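Local coordinates for FAD linked oxidase-like protein (Myceliophthora thermophila, PDB 5L6G) that oxidises the C1 hydroxyl of xylooligosaccharides and related sugars to lactones with a bicovalently bound FAD, passing the electrons to oxygen to give hydrogen peroxide, at residues Ala65-Val70 with Asp113-Val118; Gly146-Ser151 with Thr227-Pro232; Phe342-Leu347 with Leu410-Asp415. All blocks are in the same frame, centred on the assembly; numbering follows the deposited sequence.

Contact 1: residues Ala65-Val70 with Asp113-Val118; sequences AKPATV and DRMYNV. With NAG (2-acetamido-2-deoxy-beta-D-glucopyranose), chain B.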
# COMPACT_ATOMS: atom_id res chain seq x y z
N ALA A 65 16.78 0.83 16.43
CA ALA A 65 17.95 1.39 15.78
C ALA A 65 17.47 2.58 14.96
O ALA A 65 16.39 2.55 14.39
CB ALA A 65 18.62 0.35 14.89
N LYS A 66 18.29 3.61 14.91
CA LYS A 66 17.94 4.86 14.29
C LYS A 66 19.01 5.20 13.22
O LYS A 66 19.76 6.15 13.36
CB LYS A 66 17.86 5.90 15.40
CG LYS A 66 17.30 7.24 15.01
CD LYS A 66 17.20 8.14 16.25
CE LYS A 66 18.54 8.52 16.84
NZ LYS A 66 18.36 9.58 17.87
N PRO A 67 19.09 4.39 12.16
CA PRO A 67 20.19 4.56 11.22
C PRO A 67 20.16 5.90 10.47
O PRO A 67 19.08 6.39 10.15
CB PRO A 67 19.99 3.42 10.21
CG PRO A 67 18.55 3.07 10.33
CD PRO A 67 18.27 3.23 11.80
N ALA A 68 21.34 6.46 10.24
CA ALA A 68 21.54 7.58 9.30
C ALA A 68 22.22 7.15 8.00
O ALA A 68 22.34 7.96 7.08
CB ALA A 68 22.38 8.67 9.96
N THR A 69 22.67 5.91 7.92
CA THR A 69 23.29 5.42 6.71
C THR A 69 23.15 3.93 6.58
O THR A 69 22.88 3.22 7.55
CB THR A 69 24.79 5.75 6.68
OG1 THR A 69 25.43 4.96 5.67
CG2 THR A 69 25.42 5.46 8.04
N VAL A 70 23.37 3.45 5.37
CA VAL A 70 23.31 2.02 5.08
C VAL A 70 24.23 1.23 6.02
O VAL A 70 23.85 0.15 6.43
CB VAL A 70 23.65 1.71 3.59
CG1 VAL A 70 25.00 2.19 3.25
CG2 VAL A 70 23.58 0.22 3.31
N ASP A 113 13.20 6.59 9.56
CA ASP A 113 12.62 7.92 9.34
C ASP A 113 13.61 9.07 9.40
O ASP A 113 13.27 10.17 8.99
CB ASP A 113 11.44 8.18 10.29
CG ASP A 113 11.88 8.46 11.72
OD1 ASP A 113 12.99 8.10 12.13
OD2 ASP A 113 11.08 9.05 12.48
N ARG A 114 14.83 8.83 9.87
CA ARG A 114 15.87 9.84 9.77
C ARG A 114 16.53 9.83 8.36
O ARG A 114 17.24 10.75 8.01
CB ARG A 114 16.91 9.71 10.89
CG ARG A 114 16.36 9.50 12.33
CD ARG A 114 15.12 10.32 12.74
NE ARG A 114 14.92 10.42 14.22
CZ ARG A 114 14.28 9.52 15.01
NH1 ARG A 114 13.74 8.42 14.53
NH2 ARG A 114 14.19 9.74 16.32
N MET A 115 16.25 8.81 7.55
CA MET A 115 16.77 8.70 6.19
C MET A 115 15.65 8.98 5.18
O MET A 115 14.96 8.09 4.75
CB MET A 115 17.37 7.32 5.97
CG MET A 115 18.57 7.05 6.86
SD MET A 115 19.09 5.33 6.78
CE MET A 115 19.93 5.29 5.19
N TYR A 116 15.48 10.25 4.81
CA TYR A 116 14.37 10.65 3.96
C TYR A 116 14.79 11.51 2.79
O TYR A 116 13.95 12.16 2.17
CB TYR A 116 13.32 11.39 4.79
CG TYR A 116 13.84 12.61 5.51
CD1 TYR A 116 14.04 13.83 4.84
CD2 TYR A 116 14.13 12.57 6.87
CE1 TYR A 116 14.53 14.95 5.50
CE2 TYR A 116 14.62 13.68 7.54
CZ TYR A 116 14.81 14.87 6.85
OH TYR A 116 15.28 15.98 7.52
N ASN A 117 16.07 11.53 2.46
CA ASN A 117 16.52 12.38 1.37
C ASN A 117 16.07 11.89 0.01
O ASN A 117 16.03 10.69 -0.26
CB ASN A 117 18.04 12.53 1.37
CG ASN A 117 18.52 13.52 2.39
OD1 ASN A 117 17.74 14.23 3.03
ND2 ASN A 117 19.82 13.58 2.55
N VAL A 118 15.75 12.86 -0.84
CA VAL A 118 15.30 12.61 -2.19
C VAL A 118 16.19 13.46 -3.10
O VAL A 118 16.28 14.68 -2.92
CB VAL A 118 13.81 13.00 -2.36
CG1 VAL A 118 13.38 12.89 -3.81
CG2 VAL A 118 12.92 12.11 -1.48
C1 NAG B . 20.35 14.53 3.48
C2 NAG B . 21.38 13.98 4.44
C3 NAG B . 22.06 15.05 5.28
C4 NAG B . 22.45 16.26 4.44
C5 NAG B . 21.30 16.74 3.57
C6 NAG B . 21.83 17.78 2.58
C7 NAG B . 20.85 11.70 5.18
C8 NAG B . 20.11 10.86 6.17
N2 NAG B . 20.72 13.02 5.30
O3 NAG B . 23.20 14.44 5.83
O4 NAG B . 22.79 17.36 5.28
O5 NAG B . 20.76 15.69 2.80
O6 NAG B . 20.88 18.00 1.55
O7 NAG B . 21.54 11.14 4.34
O HOH W 1 16.36 6.58 10.63

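Contact 2: residues Gly146-Ser151 with Thr227-Pro232; sequences GKRAFS and TFAAPP. With NAG (2-acetamido-2-deoxy-beta-D-glucopyranose), chain E.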
# COMPACT_ATOMS: atom_id res chain seq x y z
N GLY A 146 11.92 19.36 -10.53
CA GLY A 146 11.89 19.14 -11.96
C GLY A 146 10.52 18.87 -12.55
O GLY A 146 10.43 18.40 -13.67
N LYS A 147 9.47 19.18 -11.79
CA LYS A 147 8.10 18.89 -12.24
C LYS A 147 7.97 17.43 -12.66
O LYS A 147 7.38 17.10 -13.70
CB LYS A 147 7.69 19.86 -13.35
CG LYS A 147 7.60 21.30 -12.87
CD LYS A 147 7.10 22.22 -13.97
CE LYS A 147 7.31 23.67 -13.58
NZ LYS A 147 6.52 24.01 -12.36
N ARG A 148 8.52 16.55 -11.83
CA ARG A 148 8.44 15.12 -12.06
C ARG A 148 7.56 14.50 -11.01
O ARG A 148 7.24 15.14 -10.00
CB ARG A 148 9.83 14.49 -11.98
CG ARG A 148 10.87 15.12 -12.89
CD ARG A 148 10.48 14.99 -14.35
NE ARG A 148 10.55 13.61 -14.81
CZ ARG A 148 10.58 13.23 -16.09
NH1 ARG A 148 10.51 14.13 -17.07
NH2 ARG A 148 10.66 11.94 -16.38
N ALA A 149 7.19 13.25 -11.26
CA ALA A 149 6.43 12.47 -10.31
C ALA A 149 6.64 11.00 -10.59
O ALA A 149 7.13 10.63 -11.65
CB ALA A 149 4.95 12.80 -10.41
N PHE A 150 6.26 10.17 -9.62
CA PHE A 150 5.94 8.79 -9.94
C PHE A 150 4.57 8.42 -9.38
O PHE A 150 3.91 9.25 -8.71
CB PHE A 150 7.07 7.80 -9.58
CG PHE A 150 7.37 7.64 -8.12
CD1 PHE A 150 6.67 6.74 -7.34
CD2 PHE A 150 8.48 8.28 -7.57
CE1 PHE A 150 7.00 6.55 -6.01
CE2 PHE A 150 8.82 8.09 -6.24
CZ PHE A 150 8.09 7.22 -5.46
N SER A 151 4.08 7.24 -9.74
CA SER A 151 2.75 6.83 -9.32
C SER A 151 2.77 6.25 -7.91
O SER A 151 3.45 5.27 -7.66
CB SER A 151 2.20 5.80 -10.30
OG SER A 151 0.81 5.63 -10.10
N THR A 227 10.78 8.39 -13.14
CA THR A 227 9.71 9.34 -12.98
C THR A 227 9.08 9.65 -14.33
O THR A 227 9.70 9.43 -15.37
CB THR A 227 10.21 10.66 -12.37
OG1 THR A 227 11.13 11.31 -13.28
CG2 THR A 227 10.87 10.43 -11.04
N PHE A 228 7.88 10.20 -14.30
CA PHE A 228 7.26 10.78 -15.48
C PHE A 228 7.16 12.29 -15.28
O PHE A 228 7.25 12.77 -14.16
CB PHE A 228 5.89 10.17 -15.79
CG PHE A 228 4.89 10.27 -14.66
CD1 PHE A 228 4.07 11.39 -14.54
CD2 PHE A 228 4.72 9.22 -13.75
CE1 PHE A 228 3.13 11.47 -13.53
CE2 PHE A 228 3.79 9.29 -12.73
CZ PHE A 228 2.99 10.43 -12.61
N ALA A 229 7.04 13.04 -16.38
CA ALA A 229 6.80 14.48 -16.29
C ALA A 229 5.40 14.67 -15.69
O ALA A 229 4.43 14.14 -16.20
CB ALA A 229 6.87 15.13 -17.66
N ALA A 230 5.30 15.42 -14.60
CA ALA A 230 4.01 15.66 -13.97
C ALA A 230 3.10 16.41 -14.94
O ALA A 230 3.53 17.38 -15.56
CB ALA A 230 4.20 16.48 -12.71
N PRO A 231 1.84 15.97 -15.09
CA PRO A 231 0.96 16.74 -15.97
C PRO A 231 0.72 18.13 -15.40
O PRO A 231 0.63 18.28 -14.18
CB PRO A 231 -0.34 15.93 -15.95
CG PRO A 231 -0.32 15.22 -14.63
CD PRO A 231 1.13 14.86 -14.44
N PRO A 232 0.61 19.14 -16.26
CA PRO A 232 0.43 20.49 -15.76
C PRO A 232 -0.89 20.66 -15.01
O PRO A 232 -0.96 21.48 -14.10
CB PRO A 232 0.48 21.36 -17.02
CG PRO A 232 0.18 20.44 -18.15
CD PRO A 232 0.71 19.10 -17.73
C1 NAG E . -2.99 24.34 -14.39
C2 NAG E . -3.75 25.24 -13.42
C3 NAG E . -2.96 26.51 -13.06
C4 NAG E . -1.54 26.15 -12.61
C5 NAG E . -0.90 25.31 -13.70
C6 NAG E . 0.52 24.87 -13.33
C7 NAG E . -6.20 25.39 -13.29
C8 NAG E . -7.46 25.81 -13.98
N2 NAG E . -5.06 25.59 -13.95
O3 NAG E . -3.62 27.23 -12.04
O4 NAG E . -0.77 27.30 -12.34
O5 NAG E . -1.68 24.15 -13.90
O6 NAG E . 0.93 23.83 -14.19
O7 NAG E . -6.26 24.90 -12.16

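Contact 3: residues Phe342-Leu347 with Leu410-Asp415; sequences FYSKSL and LYELYD. With XYP (beta-D-xylopyranose), chain H.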
# COMPACT_ATOMS: atom_id res chain seq x y z
N PHE A 342 -8.47 0.98 14.43
CA PHE A 342 -9.29 0.39 13.39
C PHE A 342 -8.96 -1.08 13.13
O PHE A 342 -7.92 -1.62 13.59
CB PHE A 342 -9.12 1.19 12.09
CG PHE A 342 -7.72 1.12 11.52
CD1 PHE A 342 -6.73 1.96 12.00
CD2 PHE A 342 -7.39 0.21 10.53
CE1 PHE A 342 -5.43 1.89 11.51
CE2 PHE A 342 -6.09 0.15 10.02
CZ PHE A 342 -5.12 0.99 10.51
N TYR A 343 -9.88 -1.71 12.38
CA TYR A 343 -9.63 -2.99 11.73
C TYR A 343 -9.84 -2.77 10.24
O TYR A 343 -10.66 -1.97 9.86
CB TYR A 343 -10.57 -4.08 12.24
CG TYR A 343 -10.35 -5.42 11.57
CD1 TYR A 343 -9.10 -5.98 11.51
CD2 TYR A 343 -11.40 -6.13 11.01
CE1 TYR A 343 -8.88 -7.20 10.90
CE2 TYR A 343 -11.19 -7.36 10.40
CZ TYR A 343 -9.92 -7.90 10.36
OH TYR A 343 -9.66 -9.12 9.75
N SER A 344 -9.07 -3.48 9.42
CA SER A 344 -9.20 -3.32 7.98
C SER A 344 -8.98 -4.63 7.25
O SER A 344 -8.29 -5.52 7.74
CB SER A 344 -8.22 -2.26 7.48
OG SER A 344 -8.20 -2.19 6.07
N LYS A 345 -9.66 -4.76 6.12
CA LYS A 345 -9.48 -5.89 5.24
C LYS A 345 -9.32 -5.36 3.83
O LYS A 345 -9.57 -4.16 3.54
CB LYS A 345 -10.66 -6.86 5.32
CG LYS A 345 -10.87 -7.49 6.69
CD LYS A 345 -11.92 -8.61 6.70
CE LYS A 345 -11.38 -9.96 6.23
NZ LYS A 345 -10.54 -10.70 7.22
N SER A 346 -8.85 -6.24 2.95
CA SER A 346 -8.75 -5.92 1.55
C SER A 346 -9.22 -7.08 0.71
O SER A 346 -9.46 -8.21 1.22
CB SER A 346 -7.29 -5.63 1.23
OG SER A 346 -6.55 -6.83 1.16
N LEU A 347 -9.36 -6.80 -0.57
CA LEU A 347 -9.63 -7.79 -1.56
C LEU A 347 -9.13 -7.28 -2.90
O LEU A 347 -9.02 -6.06 -3.13
CB LEU A 347 -11.14 -8.04 -1.70
CG LEU A 347 -11.86 -9.12 -0.91
CD1 LEU A 347 -13.32 -9.06 -1.30
CD2 LEU A 347 -11.32 -10.50 -1.18
N LEU A 410 -9.70 -3.48 -6.82
CA LEU A 410 -9.00 -3.51 -5.55
C LEU A 410 -9.85 -2.83 -4.50
O LEU A 410 -10.45 -1.76 -4.73
CB LEU A 410 -7.67 -2.79 -5.69
CG LEU A 410 -6.83 -2.50 -4.47
CD1 LEU A 410 -6.37 -3.81 -3.88
CD2 LEU A 410 -5.65 -1.60 -4.84
N TYR A 411 -9.88 -3.43 -3.32
CA TYR A 411 -10.76 -2.97 -2.27
C TYR A 411 -10.01 -2.71 -0.98
O TYR A 411 -9.10 -3.47 -0.62
CB TYR A 411 -11.79 -4.03 -1.94
CG TYR A 411 -12.65 -4.56 -3.06
CD1 TYR A 411 -12.11 -5.42 -4.02
CD2 TYR A 411 -13.99 -4.26 -3.13
CE1 TYR A 411 -12.89 -5.98 -5.01
CE2 TYR A 411 -14.79 -4.81 -4.12
CZ TYR A 411 -14.24 -5.67 -5.06
OH TYR A 411 -15.02 -6.21 -6.05
N GLU A 412 -10.42 -1.64 -0.30
CA GLU A 412 -10.04 -1.39 1.06
C GLU A 412 -11.33 -1.35 1.88
O GLU A 412 -12.25 -0.60 1.54
CB GLU A 412 -9.31 -0.06 1.22
CG GLU A 412 -8.76 0.14 2.62
CD GLU A 412 -8.08 1.48 2.82
OE1 GLU A 412 -8.16 2.36 1.92
OE2 GLU A 412 -7.48 1.65 3.91
N LEU A 413 -11.38 -2.16 2.93
CA LEU A 413 -12.48 -2.15 3.88
C LEU A 413 -11.92 -1.73 5.22
O LEU A 413 -10.95 -2.28 5.69
CB LEU A 413 -13.16 -3.52 4.00
CG LEU A 413 -13.79 -4.18 2.76
CD1 LEU A 413 -12.76 -4.86 1.89
CD2 LEU A 413 -14.86 -5.19 3.16
N TYR A 414 -12.53 -0.72 5.82
CA TYR A 414 -11.91 -0.02 6.95
C TYR A 414 -12.96 0.22 8.00
O TYR A 414 -14.03 0.75 7.72
CB TYR A 414 -11.36 1.31 6.45
CG TYR A 414 -10.26 1.93 7.28
CD1 TYR A 414 -8.92 1.66 6.99
CD2 TYR A 414 -10.53 2.84 8.28
CE1 TYR A 414 -7.90 2.25 7.72
CE2 TYR A 414 -9.50 3.44 9.01
CZ TYR A 414 -8.19 3.14 8.70
OH TYR A 414 -7.16 3.74 9.37
N ASP A 415 -12.64 -0.14 9.24
CA ASP A 415 -13.63 -0.12 10.33
C ASP A 415 -12.94 0.54 11.53
O ASP A 415 -12.12 -0.08 12.19
CB ASP A 415 -14.08 -1.55 10.61
CG ASP A 415 -14.98 -1.68 11.82
OD1 ASP A 415 -15.48 -0.64 12.36
OD2 ASP A 415 -15.20 -2.86 12.25
O1 XYP H . -6.59 3.65 -0.11
C1 XYP H . -6.31 4.64 0.87
C2 XYP H . -7.14 5.89 0.56
C3 XYP H . -7.04 6.91 1.69
C4 XYP H . -7.37 6.25 3.03
C5 XYP H . -6.52 5.00 3.24
O2 XYP H . -6.64 6.46 -0.65
O3 XYP H . -7.86 8.06 1.42
O4 XYP H . -7.08 7.16 4.10
O5 XYP H . -6.62 4.10 2.14

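Contact 1: residues Ala65-Val70 with Asp113-Val118
Met115 lies against the backbone of Pro67-Val70, its thioether following the turn of that loop. Met115 CG rests 3.4 Å from Pro67 O, SD lies 4.0 Å from Pro67 CB, and the methyl CE reaches Thr69 CA at 3.7 Å. A bend at the last torsion (chi3 76°) turns CE onto Thr69 and the N of Val70. Beside it, the aliphatic part of Lys66 crosses Arg114, with CD over the centre of one guanidinium face, 3.4 Å above its plane, while Lys66 NZ stays 4.5 Å from the like-charged Arg114 NH2. A single water joins the two loops, donating a hydrogen bond to Pro67 O and accepting one from Arg114 N, both at 2.8 Å. The loops follow neighbouring parallel strands, 63-65 and 108-111, of the small mixed sheet in the PCMH-type FAD-binding domain, and the first loop runs straight into helix 70-83. Farther out, Arg114 NH1 is held by the syn lone pair of Asp113 OD1 and by a second acid, Asp49, so its positive charge is probably shared between two carboxylates. Ile73 of helix 70-83 touches Met115, and the N-acetylglucosamine on Asn117 brings its acetyl methyl C8 to 3.4 Å from Arg114 O.

Contact 2: residues Gly146-Ser151 with Thr227-Pro232
This is a short antiparallel β pairing at a sheet margin, where strand 148-149, just after helix 135-146, lies along the end of strand 219-229. Ala149 and Phe228 form the hydrogen-bonded pair, their N and O atoms exchanging bonds in both directions; Arg148 and Ala229 form the non-hydrogen-bonded pair, their side chains diverging, and Ala230 N extends the ladder to Lys147 O at 2.8 Å. Arg148 crosses Thr227 at about a right angle and grips it side-on. Arg148 NE meets Thr227 OG1 at 2.8 Å, in the guanidinium plane and fairly straight (158°), while its NH2 reaches Thr227 O at 2.9 Å from above the carbonyl plane. Bends at chi2 and chi3 (-62° and -69°) fold the chain over the partner strand, laying one guanidinium face on the Phe228-Ala229 peptide. The antiparallel sheet joined here belongs to the PCMH-type FAD-binding domain. With an alanine in place of Arg148, Thr227 OG1 and O would probably lose their guanidinium partner and the peptide between Phe228 and Ala229 would be uncovered. Thr227 OG1 is also hydrogen-bonded to His125 O. Beyond this pair, Ala149 CB sits off-centre over the Phe228 ring, 4.2 Å from its centroid, in a CH-π contact. At the ring edge, Phe228 CE2 lies 3.6 Å from Ser151 N, and His176 stacks on the same phenyl group. Trp316 of helix 316-322 touches both Ala149 and Ala230.

Contact 3: residues Phe342-Leu347 with Leu410-Asp415
Phe342 and Tyr414 stack diagonally across two antiparallel strands, offset and nearly parallel, with centroids 4.4 Å apart and planes 15° from each other. The offset sets the Tyr414 hydroxyl over the centre of the phenyl face, 3.1 Å above its plane, while Phe342 CD2 lies over the tyrosine ring. Phe342 gets there with CG between its backbone N and carbonyl carbon (chi1 65°), which swings the ring across to the partner strand; Glu340 takes the Tyr414 hydroxyl in a hydrogen bond. On the same face as Tyr414, Ser344 turns its hydroxyl back to the neighbouring main chain, where OG donates to Leu413 O at 2.8 Å. Lys345 N donates to that oxygen from the opposite face of its plane, so two donors grip one carbonyl. The remaining ladder is regular, except that the bond from Leu347 N to Tyr411 O is weak. The other face carries Tyr343, Lys345, Leu347, Tyr411, Leu413 and Asp415. Here Leu347 CB packs 3.6 Å from Tyr411 CD1, and Lys345 NZ donates to Tyr343 OH at 3.1 Å while forming salt bridges with Asp453 and with Asp430 of helix 426-437. Tyr343, also hydrogen-bonded through OH to Asp453, touches a second bound xylose. The strands are neighbours in the large antiparallel sheet of the substrate-binding half, between strand 374-381 and the short strand 445-446. Glu412, a substrate-binding residue, shares the Ser344 and Tyr414 face and extends its chain toward the bound xylose. Its exact grip on the sugar is doubtful, because OE1 is modelled too near the ring oxygen, but Tyr96 OH is hydrogen-bonded to Glu412 OE2. Glu412 thus points to the active-site sugar from one face, while on the other the buried lysine's charge is probably balanced by two aspartates.

The three contacts follow one another along the chain, each closing before the next opens. Contacts 1 and 2 belong to the FAD-binding domain, with centres 25 Å apart and nearest atoms about 7 Å apart; contact 3 lies across the centre of the chain from both, its centre 30 Å and 29 Å away. Contact 3 reaches the active site directly through Glu412, whose side chain is about 4 Å from that of Tyr451 and about 6 Å from that of Arg272. In contact 2 the side chain of Ser151 is about 7 Å from a bound xylose and about 9 Å from FAD. Contact 1 lies away from the substrate site, though the Met115 side chain is about 9 Å from FAD.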